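Local coordinates for protein alpha-galactosidase (Lactobacillus brevis, PDB 3MI6) that probably hydrolyses terminal, non-reducing alpha-D-galactose residues from alpha-galactosides such as galactose oligosaccharides and galactomannans, as a member of glycoside hydrolase family 36, at residues T199-R204 / S548-A553. Residues are numbered along the deposited sequence; the frame is centred on the assembly and turned at random.
Sequences TWARER and SDDTDA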
loop_
_atom_site.group_PDB
_atom_site.type_symbol
_atom_site.label_atom_id
_atom_site.label_comp_id
_atom_site.label_asym_id
_atom_site.label_seq_id
_atom_site.Cartn_x
_atom_site.Cartn_y
_atom_site.Cartn_z
ATOM N N THR D 199 24.593 -7.799 -1.897
ATOM C CA THR D 199 25.854 -7.922 -2.596
ATOM C C THR D 199 27.032 -7.654 -1.654
ATOM O O THR D 199 26.867 -7.466 -0.449
ATOM C CB THR D 199 25.931 -6.965 -3.811
ATOM O OG1 THR D 199 27.108 -7.263 -4.576
ATOM C CG2 THR D 199 25.959 -5.492 -3.355
ATOM N N TRP D 200 28.238 -7.645 -2.207
ATOM C CA TRP D 200 29.416 -7.531 -1.374
ATOM C C TRP D 200 29.351 -6.223 -0.583
ATOM O O TRP D 200 28.930 -5.199 -1.114
ATOM C CB TRP D 200 30.688 -7.655 -2.226
ATOM C CG TRP D 200 31.921 -7.302 -1.477
ATOM C CD1 TRP D 200 32.756 -8.150 -0.802
ATOM C CD2 TRP D 200 32.460 -5.990 -1.306
ATOM N NE1 TRP D 200 33.797 -7.443 -0.234
ATOM C CE2 TRP D 200 33.630 -6.113 -0.525
ATOM C CE3 TRP D 200 32.070 -4.721 -1.744
ATOM C CZ2 TRP D 200 34.401 -5.018 -0.171
ATOM C CZ3 TRP D 200 32.833 -3.644 -1.392
ATOM C CH2 TRP D 200 33.990 -3.796 -0.616
ATOM N N ALA D 201 29.742 -6.270 0.689
ATOM C CA ALA D 201 29.686 -5.097 1.561
ATOM C C ALA D 201 28.252 -4.603 1.886
ATOM O O ALA D 201 28.086 -3.600 2.568
ATOM C CB ALA D 201 30.509 -3.984 0.988
ATOM N N ARG D 202 27.225 -5.297 1.393
ATOM C CA ARG D 202 25.844 -5.035 1.811
ATOM C C ARG D 202 24.958 -6.283 1.729
ATOM O O ARG D 202 23.888 -6.248 1.151
ATOM C CB ARG D 202 25.217 -3.866 1.027
ATOM C CG ARG D 202 25.852 -3.595 -0.303
ATOM C CD ARG D 202 25.179 -2.440 -1.052
ATOM N NE ARG D 202 24.031 -2.944 -1.799
ATOM C CZ ARG D 202 23.864 -2.869 -3.118
ATOM N NH1 ARG D 202 24.751 -2.270 -3.891
ATOM N NH2 ARG D 202 22.765 -3.384 -3.656
ATOM N N GLU D 203 25.402 -7.375 2.326
ATOM C CA GLU D 203 24.676 -8.637 2.243
ATOM C C GLU D 203 23.312 -8.656 2.946
ATOM O O GLU D 203 23.097 -8.016 3.976
ATOM C CB GLU D 203 25.528 -9.794 2.799
ATOM C CG GLU D 203 26.831 -10.058 2.056
ATOM C CD GLU D 203 27.985 -9.191 2.539
ATOM O OE1 GLU D 203 27.757 -7.999 2.826
ATOM O OE2 GLU D 203 29.123 -9.717 2.631
ATOM N N ARG D 204 22.393 -9.413 2.372
ATOM C CA ARG D 204 21.225 -9.884 3.100
ATOM C C ARG D 204 20.259 -8.834 3.647
ATOM O O ARG D 204 19.675 -9.042 4.702
ATOM C CB ARG D 204 21.659 -10.855 4.210
ATOM C CG ARG D 204 22.073 -12.213 3.663
ATOM C CD ARG D 204 22.476 -13.199 4.737
ATOM N NE ARG D 204 23.698 -12.770 5.408
ATOM C CZ ARG D 204 24.904 -12.759 4.836
ATOM N NH1 ARG D 204 25.044 -13.149 3.567
ATOM N NH2 ARG D 204 25.967 -12.344 5.525
ATOM N N SER D 548 30.351 -9.808 6.836
ATOM C CA SER D 548 30.510 -8.896 5.713
ATOM C C SER D 548 31.891 -8.263 5.765
ATOM O O SER D 548 32.428 -8.047 6.841
ATOM C CB SER D 548 29.442 -7.794 5.762
ATOM O OG SER D 548 29.545 -6.935 4.638
ATOM N N ASP D 549 32.458 -7.972 4.604
ATOM C CA ASP D 549 33.650 -7.147 4.537
ATOM C C ASP D 549 33.336 -5.731 4.981
ATOM O O ASP D 549 34.221 -4.991 5.419
ATOM C CB ASP D 549 34.219 -7.117 3.130
ATOM C CG ASP D 549 35.368 -8.068 2.961
ATOM O OD1 ASP D 549 35.913 -8.493 4.002
ATOM O OD2 ASP D 549 35.715 -8.394 1.792
ATOM N N ASP D 550 32.074 -5.348 4.851
ATOM C CA ASP D 550 31.635 -4.065 5.360
ATOM C C ASP D 550 31.616 -4.126 6.887
ATOM O O ASP D 550 30.794 -4.838 7.471
ATOM C CB ASP D 550 30.250 -3.719 4.815
ATOM C CG ASP D 550 29.838 -2.302 5.138
ATOM O OD1 ASP D 550 30.367 -1.713 6.108
ATOM O OD2 ASP D 550 28.985 -1.754 4.411
ATOM N N THR D 551 32.529 -3.380 7.517
ATOM C CA THR D 551 32.633 -3.312 8.975
ATOM C C THR D 551 32.234 -1.938 9.524
ATOM O O THR D 551 32.577 -1.593 10.671
ATOM C CB THR D 551 34.072 -3.624 9.453
ATOM O OG1 THR D 551 34.975 -2.635 8.938
ATOM C CG2 THR D 551 34.503 -4.979 8.966
ATOM N N ASP D 552 31.537 -1.143 8.704
ATOM C CA ASP D 552 30.919 0.077 9.207
ATOM C C ASP D 552 29.760 -0.227 10.172
ATOM O O ASP D 552 28.942 -1.115 9.900
ATOM C CB ASP D 552 30.386 0.935 8.070
ATOM C CG ASP D 552 29.639 2.162 8.586
ATOM O OD1 ASP D 552 30.303 3.087 9.091
ATOM O OD2 ASP D 552 28.393 2.192 8.516
ATOM N N ALA D 553 29.678 0.522 11.276
ATOM C CA ALA D 553 28.616 0.320 12.272
ATOM C C ALA D 553 27.195 0.425 11.688
ATOM O O ALA D 553 26.376 -0.481 11.856
ATOM C CB ALA D 553 28.780 1.273 13.442
HETATM O O HOH W 1 31.370 -8.309 2.206
#
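Trp200 gives its indole N-H to Asp549, the predicted proton donor: NE1 lies 2.9 Å from OD2 at an N-H...O angle of 163°, with the oxygen near the ring plane. The bond takes the anti lone pair of OD2, and the carboxylate plane stands 74° from the ring. With CG of Trp200 anti to the backbone N (chi1 170°), the indole reaches across to the acid. The other oxygen, OD1, accepts from Trp546, so an indole N-H holds each end of the carboxylate and limits its rotation. Indole suits position 200 by combining a single directed donor with an apolar surface touching Asp549 CB and, edge-to-face, His227; a phenylalanine here would probably leave OD2 without this donor and the acid freer to turn.

Beside this pair, Glu203 gathers donors. Ser548 donates from OG to Glu203 OE1 over 2.8 Å, on the syn side but tilted out of the carboxylate plane, while OG accepts from Asp550 N in an ST turn; a serine hydroxyl can do both. The chi2 bend of Glu203 brings its carboxylate to this hydroxyl and a bridging water, which donates to OE2 at 2.7 Å. That water accepts from Ala201 N and Asp549 N, satisfying two backbone amides; OE2 also accepts from Gly531 N. Small Ala201 lets the backbones approach, its CB resting 3.8 Å from Asp550 CB. Asp550 OD1 accepts from Asp552 N in an Asx turn, and Asp552 caps helix 553-566.

Through the type II beta turn of 199-202 the N-terminal beta domain reaches the loop following strand 544-546 at the catalytic end of the TIM barrel, consistent with a family 36 active site whose predicted substrate-binding tryptophan and acid come from different domains.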